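Local coordinates for pectinesterase (Sitophilus oryzae, PDB 4PMH), which hydrolyses the methyl esters of pectin to release methanol and probably serves the weevil in digesting plant cell walls, at residues A57-G62 against P83-P88; K155-Q160 against T183-I188; Q189-R194 against Y216-I221; C239-K244 against Y267-S272. One frame throughout, in Å; residues are numbered along the deposited sequence.

The four contacts follow one another along the chain, each closing before the next opens, and climb a right-handed parallel beta-helix of the pectinesterase family. Contact 1 sets helix 51-61 against the loop before strand 89-93. Contact 2, whose centre is 12 Å away, touches it and pairs the turns that lead into strands 160-162 and 188-191. Contact 3 takes up the second of these strands and its neighbour 213-217, then passes a corner into the second sheet, where its strand 220-223 lies beside 240-243 of contact 4, whose centre is 10 Å away. Contacts 1 and 4 lie 31 Å apart, centre to centre; the series runs from the helix 51-61 end toward the probable nucleophile D226.

Contact 1 of 4, residues A57-G62 against P83-P88; sequences AAINAG and PNTKVP. Unlike the reference sequence in segment 57-62: A61 (reference Thr).
I59, on the last turn of helix 51-61, reaches the loop 83-88 with two branches. Its CD1 is pressed against CD and CG of P83, 3.4 Å from CD, closer than carbons usually pack. With CG1 anti to the carbonyl carbon (chi1 -67°) and the chain extended beyond it, the ethyl arm runs out to the proline, while CG2 comes up to T85, 3.8 Å from its OG1. V87 meets the end of the helix: its CG2 rests 3.5 Å from CA of G62, where the chain leaves the helix with positive phi, and the same methyl lies near the carbonyl oxygens of A58 and I59.

The other side of the contact is looser and polar. There a water bridges the segments, donating to I59 O at 3.0 Å and lying 2.8 Å from T85 OG1. That hydroxyl also accepts from V87 N (3.0 Å, 167°), closing an ST turn, and thus has both V87 N and the water as partners.

The helix packs at the end of the parallel beta-helix marked by the outermost strand 42-44, consistent with its closing that end. A58 touches Y42 of strand 42-44 and I69 of strand 67-71, and both A58 and I59 meet L89 of strand 89-93, while on the far side of the loop T85 packs on A156.

Contact 2 of 4, residues K155-Q160 against T183-I188; sequences KAPAVQ and TNSDQI
S185 and I188 reach from one turn of the parallel beta-helix into the next, both meeting the carbonyl oxygen of A156. The two segments are equivalent corners of successive coils, each carrying the chain into a strand of the same parallel sheet, and K155, P157, A158 and V159 lie opposite N184, D186, Q187 and I188.

S185 points its CB at the neighbouring coil, 3.3 Å from A156 O. I188 comes to the same oxygen from a second direction, roughly at right angles to S185 CB: bent at both torsions (chi1 -48°, chi2 -48°), its chain brings CD1 to 3.3 Å from A156 O, and the same methyl reaches CB of V159. Two carbon groups crowd A156 O, which is buried here and has no polar partner in the model.

At the start of the two corners the side chains of K155 and N184 slant across each other. CG of K155 lies 4.0 Å from CB of N184, and its NZ stays 3.8 Å from N184 OD1, too long for a bond; N184 ND2 instead bonds to S206 OG of the following coil. The carboxylate of D186 forms a salt bridge with R213, and Q187 NE2 adds a weak bond to D186 OD2.

One backbone bond joins the corners: A158 N donates to D186 O, 3.1 Å long with an angle of 147° at the hydrogen.

Contact 3 of 4, residues Q189-R194 against Y216-I221; sequences QIHNAR and YTNTYI
I190 lies alongside Y216, both side chains pointing the same way, and its CD1 sits over one face of the phenol ring, 3.6 Å from the centroid in a CH-pi contact. CG1 touches the same ring at CE2, 3.5 Å away. On the other face of the sheet H191 ND1 meets T217 OG1 at 2.7 Å, near the plane of the imidazole; either may be the donor. T217 holds this hydroxyl between its backbone N and carbonyl carbon (chi1 44°), and a water joins it to I190 O. N218 OD1 approaches the imidazole edge at CE1, its amide almost perpendicular to the ring.

Behind these side chains runs the parallel ladder of a right-handed beta-helix, with I190 paired to Y216 and H191 to T217. T217 N donates to I190 O, and N192 N to T217 O. Both segments then turn through a residue with left-handed backbone angles, N192 and N218, and R194 and Y220 resume the pairing in the next sheet.

T219 OG1 bridges the two coils at the corner. It accepts from A193 N at 3.2 Å and donates to T217 O from above the carbonyl plane at 2.8 Å, which gives T217 O two donors. Further out, F236 of the next coil stacks on Y216, L195 packs against T219, and Y220 OH bonds to E222.

Contact 4 of 4, residues C239-K244 against Y267-S272; sequences CTFYVK and YFVYKS
Two first torsions bring S272 to C239 and F241 to V269. S272 turns OG beside its own backbone N, anti to the carbonyl carbon (chi1 -74°), a setting that places the hydroxyl 2.9 Å from C239 N. F241 takes the same kind of setting (chi1 -58°), which sends its ring inward toward V269 and S272.

The bond from C239 N to S272 OG is fairly straight, 163° at the hydrogen. The same hydroxyl donates to Y270 O at 3.2 Å, from well above that carbonyl's plane, so OG ties the backbone of C239 to that of its own corner. The CB of S272 sits 3.2 Å from C239 O, and C239 CB lies 3.6 Å from S272 OG.

Both residues occupy corners of consecutive coils of the parallel beta-helix, where the chain passes from the sheet of strands 233-237 and 267-270 to that of 240-243 and 273-276. The segments are therefore offset: C239 faces S272, whereas strand 240-243 runs on along the second sheet and strand 267-270 belongs to the first. Within the angle between the sheets, F241 and V269 come from opposite directions, with CE1 of the ring 3.9 Å from CG1 of V269. S272 CB stands at the ring edge, 4.1 Å from the same CE1.

Around this corner F255 and F236 each pack edge-to-face with F241, and I221 of the preceding coil touches it as well. The side chain of F241 is about 12 Å from that of D226, the probable catalytic nucleophile.

Contact 1 of 4, residues A57-G62 against P83-P88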
loop_
_atom_site.group_PDB
_atom_site.type_symbol
_atom_site.label_atom_id
_atom_site.label_comp_id
_atom_site.label_asym_id
_atom_site.label_seq_id
_atom_site.Cartn_x
_atom_site.Cartn_y
_atom_site.Cartn_z
ATOM N N ALA A 57 13.946 -8.337 -19.789
ATOM C CA ALA A 57 15.140 -7.880 -20.517
ATOM C C ALA A 57 16.076 -7.089 -19.613
ATOM O O ALA A 57 17.283 -7.342 -19.592
ATOM C CB ALA A 57 14.762 -7.050 -21.743
ATOM N N ALA A 58 15.503 -6.145 -18.871
ATOM C CA ALA A 58 16.270 -5.297 -17.951
ATOM C C ALA A 58 16.942 -6.105 -16.826
ATOM O O ALA A 58 18.118 -5.898 -16.511
ATOM C CB ALA A 58 15.375 -4.207 -17.370
ATOM N N ILE A 59 16.205 -7.047 -16.233
ATOM C CA ILE A 59 16.757 -7.863 -15.164
ATOM C C ILE A 59 17.858 -8.795 -15.688
ATOM O O ILE A 59 18.950 -8.862 -15.096
ATOM C CB ILE A 59 15.656 -8.665 -14.452
ATOM C CG1 ILE A 59 14.741 -7.698 -13.709
ATOM C CG2 ILE A 59 16.276 -9.709 -13.508
ATOM C CD1 ILE A 59 13.622 -8.360 -12.943
ATOM N N ASN A 60 17.582 -9.474 -16.804
ATOM C CA ASN A 60 18.515 -10.446 -17.375
ATOM C C ASN A 60 19.828 -9.776 -17.820
ATOM O O ASN A 60 20.893 -10.383 -17.726
ATOM C CB ASN A 60 17.905 -11.191 -18.556
ATOM C CG ASN A 60 16.797 -12.157 -18.150
ATOM O OD1 ASN A 60 16.781 -12.710 -17.039
ATOM N ND2 ASN A 60 15.853 -12.357 -19.054
ATOM N N ALA A 61 19.763 -8.523 -18.241
ATOM C CA ALA A 61 20.965 -7.834 -18.713
ATOM C C ALA A 61 21.894 -7.461 -17.583
ATOM O O ALA A 61 23.060 -7.173 -17.829
ATOM C CB ALA A 61 20.611 -6.610 -19.522
ATOM N N GLY A 62 21.377 -7.440 -16.357
ATOM C CA GLY A 62 22.202 -7.268 -15.178
ATOM C C GLY A 62 22.792 -5.878 -15.076
ATOM O O GLY A 62 22.300 -4.942 -15.687
ATOM N N PRO A 83 10.982 -9.814 -9.809
ATOM C CA PRO A 83 11.664 -10.687 -8.865
ATOM C C PRO A 83 12.910 -10.013 -8.291
ATOM O O PRO A 83 13.379 -9.025 -8.836
ATOM C CB PRO A 83 12.046 -11.890 -9.727
ATOM C CG PRO A 83 12.298 -11.292 -11.061
ATOM C CD PRO A 83 11.299 -10.175 -11.199
ATOM N N ASN A 84 13.449 -10.570 -7.219
ATOM C CA ASN A 84 14.623 -9.979 -6.567
ATOM C C ASN A 84 15.780 -9.880 -7.562
ATOM O O ASN A 84 16.044 -10.825 -8.297
ATOM C CB ASN A 84 15.036 -10.791 -5.339
ATOM C CG ASN A 84 15.839 -9.968 -4.322
ATOM O OD1 ASN A 84 16.321 -8.874 -4.606
ATOM N ND2 ASN A 84 15.981 -10.509 -3.129
ATOM N N THR A 85 16.415 -8.714 -7.619
ATOM C CA THR A 85 17.499 -8.451 -8.554
ATOM C C THR A 85 18.288 -7.265 -8.025
ATOM O O THR A 85 17.766 -6.481 -7.262
ATOM C CB THR A 85 16.978 -8.109 -9.977
ATOM O OG1 THR A 85 18.060 -7.674 -10.805
ATOM C CG2 THR A 85 15.927 -6.984 -9.953
ATOM N N LYS A 86 19.543 -7.143 -8.429
ATOM C CA LYS A 86 20.379 -5.992 -8.051
ATOM C C LYS A 86 20.301 -4.892 -9.100
ATOM O O LYS A 86 20.906 -3.832 -8.922
ATOM C CB LYS A 86 21.855 -6.394 -7.892
ATOM C CG LYS A 86 22.127 -7.634 -7.047
ATOM C CD LYS A 86 21.545 -7.513 -5.649
ATOM C CE LYS A 86 22.197 -8.502 -4.682
ATOM N NZ LYS A 86 23.505 -7.989 -4.160
ATOM N N VAL A 87 19.589 -5.142 -10.203
ATOM C CA VAL A 87 19.373 -4.091 -11.206
ATOM C C VAL A 87 18.331 -3.068 -10.714
ATOM O O VAL A 87 17.162 -3.450 -10.491
ATOM C CB VAL A 87 18.870 -4.650 -12.552
ATOM C CG1 VAL A 87 18.730 -3.510 -13.552
ATOM C CG2 VAL A 87 19.820 -5.717 -13.093
ATOM N N PRO A 88 18.723 -1.774 -10.566
ATOM C CA PRO A 88 17.714 -0.763 -10.218
ATOM C C PRO A 88 16.807 -0.469 -11.418
ATOM O O PRO A 88 17.294 -0.152 -12.502
ATOM C CB PRO A 88 18.550 0.480 -9.818
ATOM C CG PRO A 88 19.970 0.012 -9.798
ATOM C CD PRO A 88 20.035 -1.141 -10.761
HETATM O O HOH W 1 19.601 -9.490 -12.195
#

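Contact 2 of 4, residues K155-Q160 against T183-I188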
loop_
_atom_site.group_PDB
_atom_site.type_symbol
_atom_site.label_atom_id
_atom_site.label_comp_id
_atom_site.label_asym_id
_atom_site.label_seq_id
_atom_site.Cartn_x
_atom_site.Cartn_y
_atom_site.Cartn_z
ATOM N N LYS A 155 9.357 -7.441 -5.723
ATOM C CA LYS A 155 10.245 -8.136 -4.797
ATOM C C LYS A 155 11.709 -7.735 -4.962
ATOM O O LYS A 155 12.573 -8.469 -4.521
ATOM C CB LYS A 155 10.134 -9.655 -5.007
ATOM C CG LYS A 155 8.795 -10.217 -4.574
ATOM C CD LYS A 155 8.655 -11.705 -4.882
ATOM C CE LYS A 155 9.180 -12.590 -3.757
ATOM N NZ LYS A 155 8.245 -12.679 -2.602
ATOM N N ALA A 156 11.999 -6.608 -5.606
ATOM C CA ALA A 156 13.362 -6.133 -5.737
ATOM C C ALA A 156 13.466 -4.773 -5.075
ATOM O O ALA A 156 12.512 -4.000 -5.095
ATOM C CB ALA A 156 13.762 -6.019 -7.209
ATOM N N PRO A 157 14.630 -4.472 -4.480
ATOM C CA PRO A 157 14.852 -3.139 -3.921
ATOM C C PRO A 157 15.063 -2.088 -4.993
ATOM O O PRO A 157 15.369 -2.418 -6.121
ATOM C CB PRO A 157 16.130 -3.302 -3.081
ATOM C CG PRO A 157 16.824 -4.482 -3.647
ATOM C CD PRO A 157 15.764 -5.386 -4.232
ATOM N N ALA A 158 14.867 -0.823 -4.644
ATOM C CA ALA A 158 15.284 0.282 -5.518
ATOM C C ALA A 158 14.418 0.511 -6.768
ATOM O O ALA A 158 14.816 1.233 -7.695
ATOM C CB ALA A 158 16.738 0.071 -5.946
ATOM N N VAL A 159 13.243 -0.111 -6.802
ATOM C CA VAL A 159 12.335 0.080 -7.894
ATOM C C VAL A 159 11.622 1.418 -7.754
ATOM O O VAL A 159 11.173 1.784 -6.658
ATOM C CB VAL A 159 11.266 -1.042 -7.940
ATOM C CG1 VAL A 159 10.234 -0.734 -8.995
ATOM C CG2 VAL A 159 11.928 -2.372 -8.210
ATOM N N GLN A 160 11.501 2.117 -8.882
ATOM C CA GLN A 160 10.710 3.320 -9.002
ATOM C C GLN A 160 9.506 3.028 -9.930
ATOM O O GLN A 160 9.675 2.456 -11.020
ATOM C CB GLN A 160 11.565 4.471 -9.573
ATOM C CG GLN A 160 12.771 4.846 -8.712
ATOM C CD GLN A 160 13.589 5.987 -9.302
ATOM O OE1 GLN A 160 13.506 6.277 -10.503
ATOM N NE2 GLN A 160 14.411 6.612 -8.476
ATOM N N THR A 183 4.410 -4.343 -2.437
ATOM C CA THR A 183 5.864 -4.114 -2.300
ATOM C C THR A 183 6.417 -5.019 -1.180
ATOM O O THR A 183 5.843 -5.100 -0.086
ATOM C CB THR A 183 6.224 -2.616 -2.035
ATOM O OG1 THR A 183 5.909 -2.262 -0.695
ATOM C CG2 THR A 183 5.499 -1.669 -2.986
ATOM N N ASN A 184 7.527 -5.694 -1.481
ATOM C CA ASN A 184 8.168 -6.661 -0.577
ATOM C C ASN A 184 9.608 -6.297 -0.220
ATOM O O ASN A 184 10.253 -7.018 0.546
ATOM C CB ASN A 184 8.145 -8.022 -1.261
ATOM C CG ASN A 184 8.628 -9.151 -0.381
ATOM O OD1 ASN A 184 9.679 -9.731 -0.639
ATOM N ND2 ASN A 184 7.838 -9.520 0.619
ATOM N N SER A 185 10.104 -5.182 -0.744
ATOM C CA SER A 185 11.509 -4.830 -0.621
ATOM C C SER A 185 11.726 -3.397 -0.197
ATOM O O SER A 185 10.795 -2.615 -0.111
ATOM C CB SER A 185 12.199 -5.008 -1.968
ATOM O OG SER A 185 12.246 -6.364 -2.308
ATOM N N ASP A 186 12.990 -3.072 0.023
ATOM C CA ASP A 186 13.407 -1.790 0.577
ATOM C C ASP A 186 13.706 -0.804 -0.559
ATOM O O ASP A 186 14.097 -1.208 -1.653
ATOM C CB ASP A 186 14.657 -2.024 1.449
ATOM C CG ASP A 186 15.075 -0.791 2.276
ATOM O OD1 ASP A 186 14.216 -0.075 2.820
ATOM O OD2 ASP A 186 16.297 -0.569 2.402
ATOM N N GLN A 187 13.515 0.484 -0.259
ATOM C CA GLN A 187 13.804 1.614 -1.135
ATOM C C GLN A 187 12.956 1.686 -2.391
ATOM O O GLN A 187 13.444 2.060 -3.463
ATOM C CB GLN A 187 15.310 1.686 -1.460
ATOM C CG GLN A 187 16.141 1.682 -0.193
ATOM C CD GLN A 187 17.620 1.776 -0.435
ATOM O OE1 GLN A 187 18.082 2.263 -1.484
ATOM N NE2 GLN A 187 18.394 1.311 0.549
ATOM N N ILE A 188 11.676 1.366 -2.247
ATOM C CA ILE A 188 10.716 1.509 -3.329
ATOM C C ILE A 188 10.143 2.926 -3.354
ATOM O O ILE A 188 9.777 3.493 -2.317
ATOM C CB ILE A 188 9.531 0.533 -3.188
ATOM C CG1 ILE A 188 10.015 -0.880 -2.896
ATOM C CG2 ILE A 188 8.699 0.531 -4.464
ATOM C CD1 ILE A 188 11.128 -1.364 -3.789
#

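Contact 3 of 4, residues Q189-R194 against Y216-I221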
loop_
_atom_site.group_PDB
_atom_site.type_symbol
_atom_site.label_atom_id
_atom_site.label_comp_id
_atom_site.label_asym_id
_atom_site.label_seq_id
_atom_site.Cartn_x
_atom_site.Cartn_y
_atom_site.Cartn_z
ATOM N N GLN A 189 10.037 3.492 -4.543
ATOM C CA GLN A 189 9.527 4.830 -4.707
ATOM C C GLN A 189 8.365 4.763 -5.684
ATOM O O GLN A 189 8.501 4.200 -6.772
ATOM C CB GLN A 189 10.619 5.745 -5.261
ATOM C CG GLN A 189 11.861 5.854 -4.406
ATOM C CD GLN A 189 12.963 6.621 -5.120
ATOM O OE1 GLN A 189 13.867 6.031 -5.692
ATOM N NE2 GLN A 189 12.866 7.939 -5.123
ATOM N N ILE A 190 7.224 5.315 -5.288
ATOM C CA ILE A 190 6.029 5.363 -6.139
ATOM C C ILE A 190 5.664 6.831 -6.315
ATOM O O ILE A 190 5.389 7.525 -5.332
ATOM C CB ILE A 190 4.839 4.649 -5.476
ATOM C CG1 ILE A 190 5.161 3.201 -5.159
ATOM C CG2 ILE A 190 3.612 4.725 -6.368
ATOM C CD1 ILE A 190 6.049 3.010 -3.959
ATOM N N HIS A 191 5.687 7.333 -7.546
ATOM C CA HIS A 191 5.552 8.766 -7.764
ATOM C C HIS A 191 4.573 9.060 -8.885
ATOM O O HIS A 191 4.711 8.525 -9.982
ATOM C CB HIS A 191 6.914 9.369 -8.060
ATOM C CG HIS A 191 6.887 10.836 -8.356
ATOM N ND1 HIS A 191 6.426 11.772 -7.456
ATOM C CD2 HIS A 191 7.328 11.535 -9.429
ATOM C CE1 HIS A 191 6.547 12.981 -7.978
ATOM N NE2 HIS A 191 7.095 12.867 -9.173
ATOM N N ASN A 192 3.583 9.906 -8.609
ATOM C CA ASN A 192 2.631 10.318 -9.631
ATOM C C ASN A 192 1.874 9.119 -10.214
ATOM O O ASN A 192 1.774 8.957 -11.413
ATOM C CB ASN A 192 3.334 11.121 -10.737
ATOM C CG ASN A 192 2.351 11.828 -11.665
ATOM O OD1 ASN A 192 1.295 12.320 -11.236
ATOM N ND2 ASN A 192 2.688 11.872 -12.952
ATOM N N ALA A 193 1.332 8.291 -9.342
ATOM C CA ALA A 193 0.667 7.076 -9.759
ATOM C C ALA A 193 -0.740 7.046 -9.230
ATOM O O ALA A 193 -1.130 7.874 -8.386
ATOM C CB ALA A 193 1.452 5.860 -9.262
ATOM N N ARG A 194 -1.510 6.092 -9.746
ATOM C CA ARG A 194 -2.887 5.887 -9.349
ATOM C C ARG A 194 -3.034 4.384 -9.048
ATOM O O ARG A 194 -2.727 3.551 -9.899
ATOM C CB ARG A 194 -3.835 6.320 -10.496
ATOM C CG ARG A 194 -3.718 7.787 -10.946
ATOM C CD ARG A 194 -4.599 8.149 -12.152
ATOM N NE ARG A 194 -6.019 7.848 -11.934
ATOM C CZ ARG A 194 -6.736 6.892 -12.549
ATOM N NH1 ARG A 194 -6.221 6.096 -13.487
ATOM N NH2 ARG A 194 -8.019 6.729 -12.220
ATOM N N TYR A 216 5.888 7.105 -1.210
ATOM C CA TYR A 216 4.812 7.474 -2.111
ATOM C C TYR A 216 4.683 8.989 -2.172
ATOM O O TYR A 216 4.482 9.620 -1.176
ATOM C CB TYR A 216 3.498 6.901 -1.598
ATOM C CG TYR A 216 3.487 5.402 -1.595
ATOM C CD1 TYR A 216 4.169 4.671 -0.616
ATOM C CD2 TYR A 216 2.822 4.706 -2.592
ATOM C CE1 TYR A 216 4.173 3.274 -0.639
ATOM C CE2 TYR A 216 2.818 3.336 -2.622
ATOM C CZ TYR A 216 3.497 2.621 -1.651
ATOM O OH TYR A 216 3.469 1.254 -1.725
ATOM N N THR A 217 4.782 9.552 -3.365
ATOM C CA THR A 217 4.619 10.977 -3.582
ATOM C C THR A 217 3.630 11.211 -4.702
ATOM O O THR A 217 3.635 10.484 -5.697
ATOM C CB THR A 217 5.957 11.642 -3.967
ATOM O OG1 THR A 217 6.635 10.830 -4.923
ATOM C CG2 THR A 217 6.828 11.784 -2.754
ATOM N N ASN A 218 2.780 12.223 -4.526
ATOM C CA ASN A 218 1.840 12.646 -5.540
ATOM C C ASN A 218 1.031 11.510 -6.122
ATOM O O ASN A 218 0.837 11.433 -7.301
ATOM C CB ASN A 218 2.573 13.418 -6.629
ATOM C CG ASN A 218 3.343 14.593 -6.067
ATOM O OD1 ASN A 218 4.385 14.429 -5.432
ATOM N ND2 ASN A 218 2.814 15.780 -6.259
ATOM N N THR A 219 0.528 10.650 -5.253
ATOM C CA THR A 219 -0.094 9.419 -5.670
ATOM C C THR A 219 -1.520 9.310 -5.105
ATOM O O THR A 219 -1.802 9.713 -3.956
ATOM C CB THR A 219 0.833 8.242 -5.291
ATOM O OG1 THR A 219 1.974 8.262 -6.164
ATOM C CG2 THR A 219 0.128 6.880 -5.399
ATOM N N TYR A 220 -2.397 8.773 -5.954
ATOM C CA TYR A 220 -3.822 8.611 -5.712
ATOM C C TYR A 220 -4.119 7.127 -5.450
ATOM O O TYR A 220 -3.774 6.257 -6.260
ATOM C CB TYR A 220 -4.621 9.069 -6.953
ATOM C CG TYR A 220 -6.113 8.821 -6.858
ATOM C CD1 TYR A 220 -6.955 9.738 -6.217
ATOM C CD2 TYR A 220 -6.689 7.662 -7.387
ATOM C CE1 TYR A 220 -8.322 9.517 -6.130
ATOM C CE2 TYR A 220 -8.062 7.428 -7.290
ATOM C CZ TYR A 220 -8.871 8.353 -6.667
ATOM O OH TYR A 220 -10.221 8.116 -6.547
ATOM N N ILE A 221 -4.774 6.851 -4.333
ATOM C CA ILE A 221 -5.019 5.504 -3.901
ATOM C C ILE A 221 -6.484 5.375 -3.477
ATOM O O ILE A 221 -6.948 6.143 -2.623
ATOM C CB ILE A 221 -4.099 5.118 -2.700
ATOM C CG1 ILE A 221 -2.635 5.431 -3.009
ATOM C CG2 ILE A 221 -4.273 3.647 -2.334
ATOM C CD1 ILE A 221 -1.733 5.395 -1.806
HETATM O O HOH W 2 8.170 8.737 -4.374
HETATM O O HOH W 3 -1.559 10.758 -9.317
#

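Contact 4 of 4, residues C239-K244 against Y267-S272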
loop_
_atom_site.group_PDB
_atom_site.type_symbol
_atom_site.label_atom_id
_atom_site.label_comp_id
_atom_site.label_asym_id
_atom_site.label_seq_id
_atom_site.Cartn_x
_atom_site.Cartn_y
_atom_site.Cartn_z
ATOM N N CYS A 239 -0.278 12.803 -1.062
ATOM C CA CYS A 239 -1.042 11.728 -1.672
ATOM C C CYS A 239 -2.512 11.965 -1.409
ATOM O O CYS A 239 -2.859 12.789 -0.578
ATOM C CB CYS A 239 -0.613 10.384 -1.084
ATOM S SG CYS A 239 0.978 9.776 -1.678
ATOM N N THR A 240 -3.371 11.260 -2.149
ATOM C CA THR A 240 -4.800 11.315 -1.928
ATOM C C THR A 240 -5.308 9.903 -1.725
ATOM O O THR A 240 -4.990 9.021 -2.528
ATOM C CB THR A 240 -5.546 11.975 -3.113
ATOM O OG1 THR A 240 -5.135 13.344 -3.238
ATOM C CG2 THR A 240 -7.050 11.954 -2.909
ATOM N N PHE A 241 -6.085 9.706 -0.663
ATOM C CA PHE A 241 -6.694 8.420 -0.345
ATOM C C PHE A 241 -8.207 8.582 -0.477
ATOM O O PHE A 241 -8.806 9.438 0.209
ATOM C CB PHE A 241 -6.344 7.991 1.089
ATOM C CG PHE A 241 -4.867 7.884 1.358
ATOM C CD1 PHE A 241 -4.140 8.999 1.746
ATOM C CD2 PHE A 241 -4.201 6.669 1.220
ATOM C CE1 PHE A 241 -2.769 8.907 1.983
ATOM C CE2 PHE A 241 -2.838 6.571 1.438
ATOM C CZ PHE A 241 -2.114 7.700 1.820
ATOM N N TYR A 242 -8.828 7.779 -1.343
ATOM C CA TYR A 242 -10.220 7.985 -1.719
ATOM C C TYR A 242 -11.048 6.754 -1.379
ATOM O O TYR A 242 -10.816 5.675 -1.924
ATOM C CB TYR A 242 -10.311 8.289 -3.219
ATOM C CG TYR A 242 -11.650 8.817 -3.656
ATOM C CD1 TYR A 242 -12.703 7.952 -3.881
ATOM C CD2 TYR A 242 -11.864 10.189 -3.829
ATOM C CE1 TYR A 242 -13.938 8.426 -4.259
ATOM C CE2 TYR A 242 -13.107 10.681 -4.210
ATOM C CZ TYR A 242 -14.141 9.787 -4.417
ATOM O OH TYR A 242 -15.385 10.223 -4.818
ATOM N N VAL A 243 -12.002 6.926 -0.483
ATOM C CA VAL A 243 -12.857 5.846 -0.034
ATOM C C VAL A 243 -14.040 5.754 -0.978
ATOM O O VAL A 243 -14.868 6.649 -1.024
ATOM C CB VAL A 243 -13.381 6.078 1.377
ATOM C CG1 VAL A 243 -14.169 4.868 1.858
ATOM C CG2 VAL A 243 -12.221 6.354 2.319
ATOM N N LYS A 244 -14.100 4.665 -1.721
ATOM C CA LYS A 244 -15.125 4.475 -2.721
ATOM C C LYS A 244 -16.395 3.966 -2.084
ATOM O O LYS A 244 -16.367 3.280 -1.071
ATOM C CB LYS A 244 -14.661 3.468 -3.772
ATOM C CG LYS A 244 -13.672 4.031 -4.784
ATOM C CD LYS A 244 -13.606 3.189 -6.054
ATOM C CE LYS A 244 -14.847 3.327 -6.926
ATOM N NZ LYS A 244 -14.882 4.546 -7.785
ATOM N N TYR A 267 3.506 3.440 9.127
ATOM C CA TYR A 267 2.983 4.283 8.053
ATOM C C TYR A 267 2.987 5.766 8.476
ATOM O O TYR A 267 2.601 6.104 9.581
ATOM C CB TYR A 267 1.583 3.807 7.658
ATOM C CG TYR A 267 1.504 2.463 6.959
ATOM C CD1 TYR A 267 2.624 1.862 6.383
ATOM C CD2 TYR A 267 0.269 1.796 6.836
ATOM C CE1 TYR A 267 2.527 0.648 5.700
ATOM C CE2 TYR A 267 0.171 0.598 6.160
ATOM C CZ TYR A 267 1.306 0.017 5.609
ATOM O OH TYR A 267 1.197 -1.163 4.928
ATOM N N PHE A 268 3.474 6.631 7.595
ATOM C CA PHE A 268 3.487 8.074 7.811
ATOM C C PHE A 268 2.765 8.757 6.656
ATOM O O PHE A 268 3.212 8.696 5.488
ATOM C CB PHE A 268 4.926 8.569 7.891
ATOM C CG PHE A 268 5.062 10.009 8.276
ATOM C CD1 PHE A 268 4.540 10.496 9.452
ATOM C CD2 PHE A 268 5.759 10.866 7.465
ATOM C CE1 PHE A 268 4.697 11.831 9.804
ATOM C CE2 PHE A 268 5.939 12.195 7.808
ATOM C CZ PHE A 268 5.406 12.680 8.969
ATOM N N VAL A 269 1.629 9.364 6.983
ATOM C CA VAL A 269 0.812 10.105 6.031
ATOM C C VAL A 269 0.980 11.601 6.327
ATOM O O VAL A 269 0.614 12.061 7.417
ATOM C CB VAL A 269 -0.654 9.686 6.157
ATOM C CG1 VAL A 269 -1.518 10.533 5.254
ATOM C CG2 VAL A 269 -0.827 8.194 5.845
ATOM N N TYR A 270 1.538 12.341 5.364
ATOM C CA TYR A 270 1.971 13.730 5.551
ATOM C C TYR A 270 1.578 14.625 4.361
ATOM O O TYR A 270 1.800 14.263 3.216
ATOM C CB TYR A 270 3.477 13.735 5.708
ATOM C CG TYR A 270 4.146 15.077 5.867
ATOM C CD1 TYR A 270 3.858 15.893 6.944
ATOM C CD2 TYR A 270 5.149 15.479 4.991
ATOM C CE1 TYR A 270 4.500 17.107 7.120
ATOM C CE2 TYR A 270 5.802 16.695 5.163
ATOM C CZ TYR A 270 5.467 17.504 6.228
ATOM O OH TYR A 270 6.096 18.718 6.395
ATOM N N LYS A 271 0.992 15.793 4.651
ATOM C CA LYS A 271 0.534 16.739 3.650
ATOM C C LYS A 271 -0.324 16.034 2.596
ATOM O O LYS A 271 -0.212 16.304 1.413
ATOM C CB LYS A 271 1.714 17.438 2.986
ATOM C CG LYS A 271 2.653 18.141 3.943
ATOM C CD LYS A 271 1.987 19.340 4.576
ATOM C CE LYS A 271 3.019 20.342 5.056
ATOM N NZ LYS A 271 2.433 21.289 6.030
ATOM N N SER A 272 -1.188 15.145 3.047
ATOM C CA SER A 272 -2.026 14.347 2.158
ATOM C C SER A 272 -3.514 14.683 2.366
ATOM O O SER A 272 -3.863 15.538 3.201
ATOM C CB SER A 272 -1.730 12.855 2.396
ATOM O OG SER A 272 -0.452 12.494 1.821
#